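Local coordinates for vacuolar aminopeptidase 1 (Saccharomyces cerevisiae, PDB 5JGF), which removes N-terminal amino acids, preferably neutral or hydrophobic ones, from peptides as a dodecameric vacuolar zinc aminopeptidase, and is the major cargo of the cytoplasm-to-vacuole targeting pathway, at residues F73-G76 with K77-A81; E125-D129 with R130-I134; P209-K213 with H214-L218; G310-L313 with E314-E318; A442-G445 with S446-G450. All blocks are in the same frame, centred on the assembly; numbering follows the deposited sequence.

Contact 1 (F73-G76 with K77-A81)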
# COMPACT_ATOMS: atom_id res chain seq x y z
N PHE D 73 -21.11 10.89 -56.63
CA PHE D 73 -20.21 11.79 -57.33
C PHE D 73 -20.81 12.44 -58.57
O PHE D 73 -21.76 11.94 -59.17
CB PHE D 73 -18.91 11.06 -57.68
CG PHE D 73 -19.10 9.79 -58.49
CD1 PHE D 73 -18.84 9.78 -59.86
CD2 PHE D 73 -19.49 8.61 -57.87
CE1 PHE D 73 -18.96 8.60 -60.60
CE2 PHE D 73 -19.61 7.42 -58.61
CZ PHE D 73 -19.34 7.42 -59.97
N ILE D 74 -20.23 13.58 -58.92
CA ILE D 74 -20.64 14.37 -60.07
C ILE D 74 -19.39 14.55 -60.93
O ILE D 74 -18.40 15.12 -60.47
CB ILE D 74 -21.17 15.75 -59.64
CG1 ILE D 74 -22.25 15.58 -58.57
CG2 ILE D 74 -21.73 16.49 -60.85
CD1 ILE D 74 -22.69 16.89 -57.95
N LEU D 75 -19.45 14.07 -62.16
CA LEU D 75 -18.32 14.16 -63.08
C LEU D 75 -18.68 15.03 -64.28
O LEU D 75 -19.62 14.74 -65.01
CB LEU D 75 -17.93 12.75 -63.54
CG LEU D 75 -16.80 12.58 -64.57
CD1 LEU D 75 -15.51 13.23 -64.07
CD2 LEU D 75 -16.59 11.10 -64.81
N GLY D 76 -17.92 16.11 -64.47
CA GLY D 76 -18.19 17.02 -65.57
C GLY D 76 -17.62 16.56 -66.90
O GLY D 76 -16.54 15.98 -66.96
N LYS D 77 -18.36 16.83 -67.97
CA LYS D 77 -17.93 16.45 -69.31
C LYS D 77 -16.56 17.03 -69.65
O LYS D 77 -15.78 16.42 -70.37
CB LYS D 77 -18.95 16.94 -70.34
CG LYS D 77 -18.54 16.71 -71.78
CD LYS D 77 -19.59 17.26 -72.74
CE LYS D 77 -19.14 17.14 -74.19
NZ LYS D 77 -20.11 17.79 -75.12
N ASN D 78 -16.27 18.21 -69.11
CA ASN D 78 -15.00 18.88 -69.39
C ASN D 78 -13.94 18.68 -68.32
O ASN D 78 -12.93 19.39 -68.30
CB ASN D 78 -15.24 20.37 -69.61
CG ASN D 78 -16.19 20.63 -70.76
OD1 ASN D 78 -16.05 20.04 -71.83
ND2 ASN D 78 -17.17 21.51 -70.55
N TRP D 79 -14.14 17.72 -67.43
CA TRP D 79 -13.16 17.46 -66.38
C TRP D 79 -11.87 16.91 -66.95
O TRP D 79 -11.87 16.18 -67.95
CB TRP D 79 -13.72 16.46 -65.36
CG TRP D 79 -12.72 16.09 -64.29
CD1 TRP D 79 -12.33 16.87 -63.23
CD2 TRP D 79 -11.96 14.88 -64.21
NE1 TRP D 79 -11.37 16.21 -62.49
CE2 TRP D 79 -11.13 14.99 -63.07
CE3 TRP D 79 -11.90 13.72 -64.98
CZ2 TRP D 79 -10.24 13.98 -62.68
CZ3 TRP D 79 -11.01 12.70 -64.60
CH2 TRP D 79 -10.20 12.85 -63.46
N ARG D 80 -10.75 17.27 -66.33
CA ARG D 80 -9.44 16.78 -66.72
C ARG D 80 -8.64 16.59 -65.44
O ARG D 80 -8.92 17.24 -64.43
CB ARG D 80 -8.74 17.76 -67.67
CG ARG D 80 -8.56 19.17 -67.15
CD ARG D 80 -8.24 20.12 -68.30
NE ARG D 80 -8.16 21.51 -67.85
CZ ARG D 80 -7.07 22.08 -67.35
NH1 ARG D 80 -5.95 21.37 -67.22
NH2 ARG D 80 -7.09 23.35 -66.97
N ALA D 81 -7.67 15.68 -65.48
CA ALA D 81 -6.84 15.35 -64.33
C ALA D 81 -6.36 16.53 -63.49
O ALA D 81 -6.41 16.49 -62.26
CB ALA D 81 -5.64 14.53 -64.78
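L75 meets W79 through a single methyl: its CD1 lies 3.8 Å from W79 CE3 on the six-membered ring and 3.9 Å from W79 CB. The leucine's CG stands opposite its backbone N (chi1 177°), and its CD1 branch reaches the tryptophan obliquely. G76 comes next and opens a beta turn that runs to W79. The helical backbone angles of K77 and N78 at its corners make it type I, and the bond from W79 N to G76 O closes it, 3.0 Å long and fairly straight at 162°, although the donor sits well above the carbonyl plane (64° out of it) and uses no lone pair directly. W79 CB also packs 3.3 Å from G76 O, so the turn brings the root of the indole back against the G76 carbonyl. K77 extends away past D57, while N78 ND2 bonds to E285 O. On the five-membered ring of the indole, NE1 bonds to G84 O; F289 makes an edge-to-face pair with W79. The turn follows strand 69-76, which lies between strands 58-65 and 289-295, while F324 of helix 312-324 packs on both L75 and W79, and helix 331-336 touches W79 through V334.

Contact 2 (E125-D129 with R130-I134)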
# COMPACT_ATOMS: atom_id res chain seq x y z
N GLU D 125 -22.65 3.16 -18.52
CA GLU D 125 -23.73 3.75 -17.76
C GLU D 125 -24.68 4.65 -18.55
O GLU D 125 -25.84 4.80 -18.18
CB GLU D 125 -23.17 4.48 -16.54
CG GLU D 125 -22.93 3.51 -15.38
CD GLU D 125 -21.93 4.01 -14.37
OE1 GLU D 125 -20.72 3.98 -14.67
OE2 GLU D 125 -22.36 4.44 -13.27
N LEU D 126 -24.21 5.24 -19.65
CA LEU D 126 -25.08 6.10 -20.44
C LEU D 126 -26.12 5.26 -21.19
O LEU D 126 -27.16 5.78 -21.60
CB LEU D 126 -24.26 6.93 -21.42
CG LEU D 126 -23.29 7.93 -20.78
CD1 LEU D 126 -22.47 8.63 -21.85
CD2 LEU D 126 -24.06 8.96 -19.96
N TRP D 127 -25.85 3.97 -21.36
CA TRP D 127 -26.77 3.09 -22.06
C TRP D 127 -27.78 2.43 -21.13
O TRP D 127 -28.69 1.72 -21.58
CB TRP D 127 -26.00 2.02 -22.84
CG TRP D 127 -25.54 2.50 -24.19
CD1 TRP D 127 -24.53 3.39 -24.45
CD2 TRP D 127 -26.12 2.17 -25.46
NE1 TRP D 127 -24.45 3.63 -25.80
CE2 TRP D 127 -25.41 2.90 -26.44
CE3 TRP D 127 -27.18 1.34 -25.86
CZ2 TRP D 127 -25.72 2.81 -27.81
CZ3 TRP D 127 -27.49 1.26 -27.22
CH2 TRP D 127 -26.76 1.99 -28.17
N LEU D 128 -27.63 2.66 -19.83
CA LEU D 128 -28.55 2.09 -18.87
C LEU D 128 -29.85 2.88 -18.84
O LEU D 128 -29.85 4.10 -19.00
CB LEU D 128 -27.96 2.11 -17.46
CG LEU D 128 -26.69 1.31 -17.19
CD1 LEU D 128 -26.24 1.56 -15.76
CD2 LEU D 128 -26.95 -0.17 -17.42
N ASP D 129 -30.96 2.17 -18.63
CA ASP D 129 -32.26 2.81 -18.51
C ASP D 129 -32.62 3.72 -19.68
O ASP D 129 -33.15 4.81 -19.50
CB ASP D 129 -32.31 3.58 -17.19
CG ASP D 129 -32.01 2.69 -16.00
OD1 ASP D 129 -32.07 1.46 -16.16
OD2 ASP D 129 -31.70 3.22 -14.90
N ARG D 130 -32.33 3.24 -20.89
CA ARG D 130 -32.64 3.95 -22.12
C ARG D 130 -33.58 3.02 -22.89
O ARG D 130 -33.39 1.80 -22.89
CB ARG D 130 -31.36 4.18 -22.93
CG ARG D 130 -30.31 5.05 -22.23
CD ARG D 130 -30.65 6.54 -22.31
NE ARG D 130 -29.62 7.35 -21.66
CZ ARG D 130 -29.53 8.67 -21.76
NH1 ARG D 130 -30.41 9.35 -22.48
NH2 ARG D 130 -28.55 9.32 -21.14
N ASP D 131 -34.60 3.59 -23.54
CA ASP D 131 -35.56 2.80 -24.31
C ASP D 131 -34.89 2.36 -25.61
O ASP D 131 -34.59 3.20 -26.46
CB ASP D 131 -36.79 3.65 -24.66
CG ASP D 131 -37.63 4.02 -23.44
OD1 ASP D 131 -37.17 3.83 -22.29
OD2 ASP D 131 -38.76 4.50 -23.64
N LEU D 132 -34.67 1.06 -25.76
CA LEU D 132 -33.99 0.55 -26.94
C LEU D 132 -34.85 -0.17 -27.96
O LEU D 132 -35.57 -1.12 -27.63
CB LEU D 132 -32.85 -0.39 -26.52
CG LEU D 132 -31.84 0.17 -25.52
CD1 LEU D 132 -30.78 -0.89 -25.22
CD2 LEU D 132 -31.19 1.44 -26.09
N GLY D 133 -34.77 0.27 -29.21
CA GLY D 133 -35.51 -0.37 -30.28
C GLY D 133 -34.54 -1.32 -30.96
O GLY D 133 -33.35 -1.34 -30.63
N ILE D 134 -35.04 -2.12 -31.89
CA ILE D 134 -34.19 -3.05 -32.61
C ILE D 134 -34.39 -2.84 -34.10
O ILE D 134 -35.49 -2.51 -34.54
CB ILE D 134 -34.51 -4.52 -32.23
CG1 ILE D 134 -33.52 -5.47 -32.89
CG2 ILE D 134 -35.96 -4.86 -32.61
CD1 ILE D 134 -33.57 -6.90 -32.35
O HOH W 1 -31.16 0.62 -21.81
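The W127 indole and the R130 guanidinium are the flat groups here, and both are met obliquely. Against the six-membered ring of W127 comes one methyl of L132, with CD2 3.9 Å from CZ3, and the two side chains run at about a right angle to each other. Near the guanidinium the partner is a backbone carbonyl: R130 NE donates to L126 O over 2.9 Å, from a position nearly along the C=O axis. The bond is bent, at 133° about the hydrogen, and the oxygen lies 32° out of the guanidinium plane. A fold in the arginine at chi2 (-79°) brings the chain back over the preceding turn, with CG 3.3 Å from L126 O and 3.4 Å from L128 O. Backbone and water complete the loop. L128 N bonds to E125 O, and a water donates to W127 O (2.7 Å) while accepting from R130 N (3.0 Å), bridging the turn. Charged ends point across a subunit interface: R130 NH1 bonds to D129 O of the second subunit, and the reciprocal bond is also made. D129 adds S439 and S436 of that subunit beside its own R162 and S165, and D131 forms a salt bridge with R441 of the second subunit. The L126 side chain lies about 7 Å from that of the zinc ligand H438. This is a loop leading into strand 132-140 of the six-stranded antiparallel sheet, a subunit-contact region close to the zinc site of an M18 aminopeptidase.

Contact 3 (P209-K213 with H214-L218)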
# COMPACT_ATOMS: atom_id res chain seq x y z
N PRO D 209 -32.72 -21.48 -40.92
CA PRO D 209 -31.35 -21.73 -40.48
C PRO D 209 -31.10 -21.00 -39.16
O PRO D 209 -30.12 -21.27 -38.46
CB PRO D 209 -30.51 -21.16 -41.62
CG PRO D 209 -31.38 -21.40 -42.82
CD PRO D 209 -32.74 -20.99 -42.31
N LEU D 210 -31.99 -20.08 -38.82
CA LEU D 210 -31.86 -19.30 -37.60
C LEU D 210 -32.62 -19.87 -36.41
O LEU D 210 -32.48 -19.37 -35.29
CB LEU D 210 -32.29 -17.85 -37.83
CG LEU D 210 -31.39 -17.04 -38.76
CD1 LEU D 210 -31.89 -15.61 -38.84
CD2 LEU D 210 -29.95 -17.08 -38.25
N PHE D 211 -33.43 -20.90 -36.63
CA PHE D 211 -34.17 -21.46 -35.50
C PHE D 211 -33.19 -21.95 -34.45
O PHE D 211 -32.24 -22.66 -34.76
CB PHE D 211 -35.07 -22.61 -35.94
CG PHE D 211 -35.81 -23.26 -34.81
CD1 PHE D 211 -35.30 -24.40 -34.19
CD2 PHE D 211 -36.97 -22.69 -34.30
CE1 PHE D 211 -35.94 -24.96 -33.09
CE2 PHE D 211 -37.62 -23.24 -33.20
CZ PHE D 211 -37.10 -24.38 -32.59
N GLY D 212 -33.41 -21.56 -33.21
CA GLY D 212 -32.53 -21.97 -32.14
C GLY D 212 -31.43 -20.96 -31.87
O GLY D 212 -30.89 -20.90 -30.76
N LYS D 213 -31.08 -20.16 -32.88
CA LYS D 213 -30.03 -19.16 -32.73
C LYS D 213 -30.57 -17.88 -32.10
O LYS D 213 -29.82 -17.09 -31.52
CB LYS D 213 -29.40 -18.83 -34.09
CG LYS D 213 -28.59 -19.97 -34.69
CD LYS D 213 -27.82 -19.50 -35.91
CE LYS D 213 -26.85 -20.57 -36.42
NZ LYS D 213 -27.56 -21.82 -36.81
N HIS D 214 -31.88 -17.68 -32.22
CA HIS D 214 -32.56 -16.52 -31.66
C HIS D 214 -33.90 -17.04 -31.18
O HIS D 214 -34.48 -17.91 -31.82
CB HIS D 214 -32.76 -15.46 -32.74
CG HIS D 214 -31.50 -15.04 -33.43
ND1 HIS D 214 -30.54 -14.27 -32.81
CD2 HIS D 214 -31.03 -15.32 -34.66
CE1 HIS D 214 -29.53 -14.09 -33.65
NE2 HIS D 214 -29.80 -14.72 -34.78
N CYS D 215 -34.41 -16.51 -30.07
CA CYS D 215 -35.69 -16.98 -29.55
C CYS D 215 -36.76 -16.83 -30.62
O CYS D 215 -36.74 -15.89 -31.42
CB CYS D 215 -36.09 -16.21 -28.29
SG CYS D 215 -36.44 -14.48 -28.57
N ILE D 216 -37.70 -17.77 -30.64
CA ILE D 216 -38.77 -17.77 -31.62
C ILE D 216 -39.59 -16.48 -31.63
O ILE D 216 -40.07 -16.06 -32.68
CB ILE D 216 -39.71 -18.99 -31.41
CG1 ILE D 216 -40.65 -19.13 -32.61
CG2 ILE D 216 -40.52 -18.81 -30.12
CD1 ILE D 216 -39.93 -19.38 -33.91
N HIS D 217 -39.74 -15.85 -30.47
CA HIS D 217 -40.49 -14.61 -30.38
C HIS D 217 -39.83 -13.53 -31.23
O HIS D 217 -40.50 -12.81 -31.98
CB HIS D 217 -40.59 -14.14 -28.93
N LEU D 218 -38.51 -13.41 -31.12
CA LEU D 218 -37.76 -12.42 -31.89
C LEU D 218 -37.81 -12.73 -33.38
O LEU D 218 -37.99 -11.83 -34.20
CB LEU D 218 -36.30 -12.37 -31.42
CG LEU D 218 -35.36 -11.44 -32.21
CD1 LEU D 218 -35.90 -10.01 -32.19
CD2 LEU D 218 -33.97 -11.49 -31.60
O HOH W 2 -35.80 -20.15 -32.50
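L210 and K213 close a four-residue turn, K213 N to L210 O at 2.9 Å, whose corner residues F211 and G212 have the angles of type II (G212 phi 93°), and the chain then leads back so that H214 lies beside L210. The histidine ring meets two neighbours differently. L210 CD2 comes in at its edge, 4.1 Å from H214 CD2, whereas the carbonyl oxygen K213 O sits over a face, 3.3 Å from H214 CG. K213 also makes a CH-pi contact, its CB 4.3 Å from the centre of the imidazole and 27° off the normal. With H214 CG placed beside its own backbone N (chi1 -55°), the ring folds back over the lysine's peptide, and ND1 is bonded to S103 OG. The lysine's own chain leaves the ring, bends at its last torsion and delivers NZ to P209 O, 3.1 Å away. Beyond H214 the loop runs into an N-cap: C215 precedes helix 216-226, and its SG accepts from L218 N in a long bond of 3.5 Å, satisfying an amide of the first turn. A water ties the loop to this approach, accepting from G212 N (2.9 Å) and donating to H214 O (2.7 Å). I216 CD1 lies near the plane of the F211 ring, at its edge. L219 of the same helix packs on both L210 and H214, and M236 of strand 233-242 touches H214. Y402 of the third subunit packs on K213.

Contact 4 (G310-L313 with E314-E318)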
# COMPACT_ATOMS: atom_id res chain seq x y z
N GLY D 310 -10.64 0.80 -46.96
CA GLY D 310 -11.11 -0.10 -48.00
C GLY D 310 -11.03 0.51 -49.39
O GLY D 310 -11.23 -0.17 -50.40
N GLY D 311 -10.75 1.81 -49.44
CA GLY D 311 -10.58 2.53 -50.69
C GLY D 311 -11.70 2.73 -51.69
O GLY D 311 -11.44 2.80 -52.89
N LEU D 312 -12.94 2.86 -51.24
CA LEU D 312 -14.04 3.08 -52.19
C LEU D 312 -13.84 4.39 -52.96
O LEU D 312 -14.15 4.47 -54.15
CB LEU D 312 -15.39 3.08 -51.48
CG LEU D 312 -16.60 3.31 -52.40
CD1 LEU D 312 -16.65 2.21 -53.46
CD2 LEU D 312 -17.88 3.33 -51.58
N LEU D 313 -13.33 5.42 -52.28
CA LEU D 313 -13.10 6.71 -52.91
C LEU D 313 -12.13 6.57 -54.08
O LEU D 313 -12.42 7.01 -55.20
CB LEU D 313 -12.53 7.71 -51.91
CG LEU D 313 -12.04 9.03 -52.50
CD1 LEU D 313 -13.21 9.82 -53.07
CD2 LEU D 313 -11.33 9.84 -51.41
N GLU D 314 -10.98 5.97 -53.81
CA GLU D 314 -9.95 5.77 -54.82
C GLU D 314 -10.51 4.93 -55.97
O GLU D 314 -10.20 5.19 -57.14
CB GLU D 314 -8.74 5.06 -54.21
CG GLU D 314 -8.04 5.82 -53.07
CD GLU D 314 -8.58 5.46 -51.68
OE1 GLU D 314 -9.74 5.80 -51.37
OE2 GLU D 314 -7.83 4.84 -50.90
N SER D 315 -11.33 3.95 -55.64
CA SER D 315 -11.93 3.08 -56.65
C SER D 315 -12.85 3.88 -57.58
O SER D 315 -12.78 3.75 -58.80
CB SER D 315 -12.73 1.96 -55.99
OG SER D 315 -13.41 1.19 -56.96
N VAL D 316 -13.72 4.68 -56.98
CA VAL D 316 -14.66 5.51 -57.74
C VAL D 316 -13.92 6.42 -58.72
O VAL D 316 -14.29 6.51 -59.89
CB VAL D 316 -15.52 6.37 -56.79
CG1 VAL D 316 -16.26 7.45 -57.58
CG2 VAL D 316 -16.52 5.48 -56.05
N VAL D 317 -12.88 7.09 -58.24
CA VAL D 317 -12.12 7.99 -59.09
C VAL D 317 -11.38 7.26 -60.21
O VAL D 317 -11.33 7.75 -61.34
CB VAL D 317 -11.12 8.83 -58.26
CG1 VAL D 317 -10.25 9.67 -59.18
CG2 VAL D 317 -11.89 9.75 -57.31
N GLU D 318 -10.81 6.10 -59.91
CA GLU D 318 -10.09 5.35 -60.94
C GLU D 318 -11.05 4.77 -61.98
O GLU D 318 -10.83 4.91 -63.18
CB GLU D 318 -9.26 4.22 -60.32
CG GLU D 318 -8.71 3.24 -61.35
CD GLU D 318 -7.57 2.38 -60.83
OE1 GLU D 318 -7.55 2.08 -59.61
OE2 GLU D 318 -6.70 1.99 -61.63
O HOH W 3 -11.40 5.33 -49.36
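L313, E314 and L312 carry this first turn of helix 312-324. The carboxylate of E314 curls back towards the helix start because its chain bends at chi2 (91°), bringing OE1 to 3.4 Å from both L313 CB and G311 CA. The L313 and E314 side chains run at about a right angle to each other, and E314 passes beside the backbone of G311, a residue with positive phi (66°). OE1 receives a water at 2.6 Å, which in turn accepts a weak bond from L313 N; OE2 is bonded to Q422 NE2. The end of L313 runs along the helix: its CD1 lies 4.4 Å from V317 CG2 one turn on. L312 repeats the i to i+4 pairing with V316, at 4.2 Å between CD1 and CG2. Under these pairs run regular helical bonds, S315 N to G311 O (3.0 Å), V316 N to L312 O (2.9 Å) and V317 N to L313 O. L312 and V316 face strands 58-65 and 69-76, while L313 reaches strand 289-295 and, with V317, helix 331-336. G311 occupies the N-cap position without a side chain to cap the amides. E314 may partly substitute through water, though the link to L313 N is weak; a carboxylate beside the amino end of a helix is probably stabilised by the helix dipole, and its two oxygens have separate partners.

Contact 5 (A442-G445 with S446-G450)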
# COMPACT_ATOMS: atom_id res chain seq x y z
N ALA D 442 -26.47 12.80 -27.72
CA ALA D 442 -25.59 13.96 -27.74
C ALA D 442 -26.29 15.28 -28.00
O ALA D 442 -27.52 15.36 -28.02
CB ALA D 442 -24.49 13.73 -28.77
N ALA D 443 -25.50 16.33 -28.20
CA ALA D 443 -26.06 17.66 -28.45
C ALA D 443 -25.16 18.55 -29.28
O ALA D 443 -23.93 18.45 -29.22
CB ALA D 443 -26.36 18.34 -27.12
N THR D 444 -25.78 19.43 -30.06
CA THR D 444 -25.05 20.39 -30.87
C THR D 444 -25.93 21.63 -30.95
O THR D 444 -26.98 21.68 -30.32
CB THR D 444 -24.75 19.82 -32.29
OG1 THR D 444 -23.92 20.74 -33.01
CG2 THR D 444 -26.04 19.58 -33.06
N GLY D 445 -25.49 22.65 -31.69
CA GLY D 445 -26.30 23.85 -31.80
C GLY D 445 -27.46 23.61 -32.75
O GLY D 445 -27.32 22.86 -33.72
N SER D 446 -28.60 24.23 -32.48
CA SER D 446 -29.76 24.06 -33.35
C SER D 446 -29.53 24.67 -34.75
O SER D 446 -30.20 24.29 -35.71
CB SER D 446 -31.00 24.69 -32.71
OG SER D 446 -30.79 26.05 -32.40
N LYS D 447 -28.58 25.60 -34.86
CA LYS D 447 -28.25 26.23 -36.14
C LYS D 447 -27.09 25.53 -36.86
O LYS D 447 -26.83 25.78 -38.04
CB LYS D 447 -27.84 27.70 -35.94
CG LYS D 447 -28.95 28.71 -35.77
CD LYS D 447 -28.43 30.13 -36.03
CE LYS D 447 -27.84 30.25 -37.44
NZ LYS D 447 -27.54 31.66 -37.80
N ASP D 448 -26.38 24.65 -36.15
CA ASP D 448 -25.22 23.99 -36.73
C ASP D 448 -25.43 23.07 -37.93
O ASP D 448 -24.55 22.97 -38.78
CB ASP D 448 -24.44 23.29 -35.62
CG ASP D 448 -23.64 24.28 -34.78
OD1 ASP D 448 -23.69 24.22 -33.54
OD2 ASP D 448 -22.96 25.13 -35.39
N VAL D 449 -26.57 22.41 -38.03
CA VAL D 449 -26.82 21.56 -39.19
C VAL D 449 -26.82 22.49 -40.41
O VAL D 449 -26.14 22.23 -41.41
CB VAL D 449 -28.18 20.84 -39.10
CG1 VAL D 449 -28.46 20.09 -40.39
CG2 VAL D 449 -28.18 19.87 -37.92
N GLY D 450 -27.58 23.58 -40.31
CA GLY D 450 -27.66 24.53 -41.40
C GLY D 450 -26.34 25.21 -41.72
O GLY D 450 -26.00 25.40 -42.89
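G445 and D448 are joined by two bonds of unequal quality. D448 N donates to G445 O over 3.2 Å at 147°, but approaches from above the carbonyl plane, 73° out of it. In return, the side chain of D448 takes the amide of the same glycine: G445 N to OD1 is 3.0 Å, a weak bond because it is sharply bent. The aspartate CG stands beside its own backbone N, opposite the carbonyl carbon (chi1 -76°), which carries OD1 across the turn and to within 3.2 Å of G445 CA, a place that a glycine leaves open. OD1 has a second donor in N366 N, while OD1 of N366 takes K447 N, so this one asparagine holds both the turn and the aspartate. Next to the carboxylate stands T444, its OG1 3.7 Å from D448 CB and bonded to A433 O. S446 OG bonds to K253 O, and K447 makes a cation-pi contact with Y8. Further out the packing is apolar: V449 touches L265 and F268 of helix 261-278 as well as I11 and F15 of helix 7-21, and L265 also meets T444. The whole is a tight strand-to-helix junction, in which strand 442-445, the edge of a three-stranded antiparallel sheet, passes through one turn into helix 448-468. The side chain of T444 lies about 10 Å from that of the zinc ligand D262, so the junction lies near, but not in, the dinuclear zinc site.

Along the chain the five contacts follow one another without overlap. Contacts 1 and 4 belong to the large mixed sheet and the helix lying on it: their centres are 15 Å apart and F73 CD2 of strand 69-76 meets V316 CG1 of helix 312-324 at 3.4 Å. Contacts 2 and 3 belong to the six-stranded antiparallel sheet and its flanking helix, with centres 23 Å apart and I134 CD1 3.9 Å from L218 CD1. Contact 5 approaches contact 2 to about 7 Å between nearest atoms, and both reach the second subunit. Contacts 1 and 3 are 50 Å apart between centres, so the set spans the mixed-sheet and six-stranded-sheet parts of the subunit; contacts 3 and 4 also touch the third subunit.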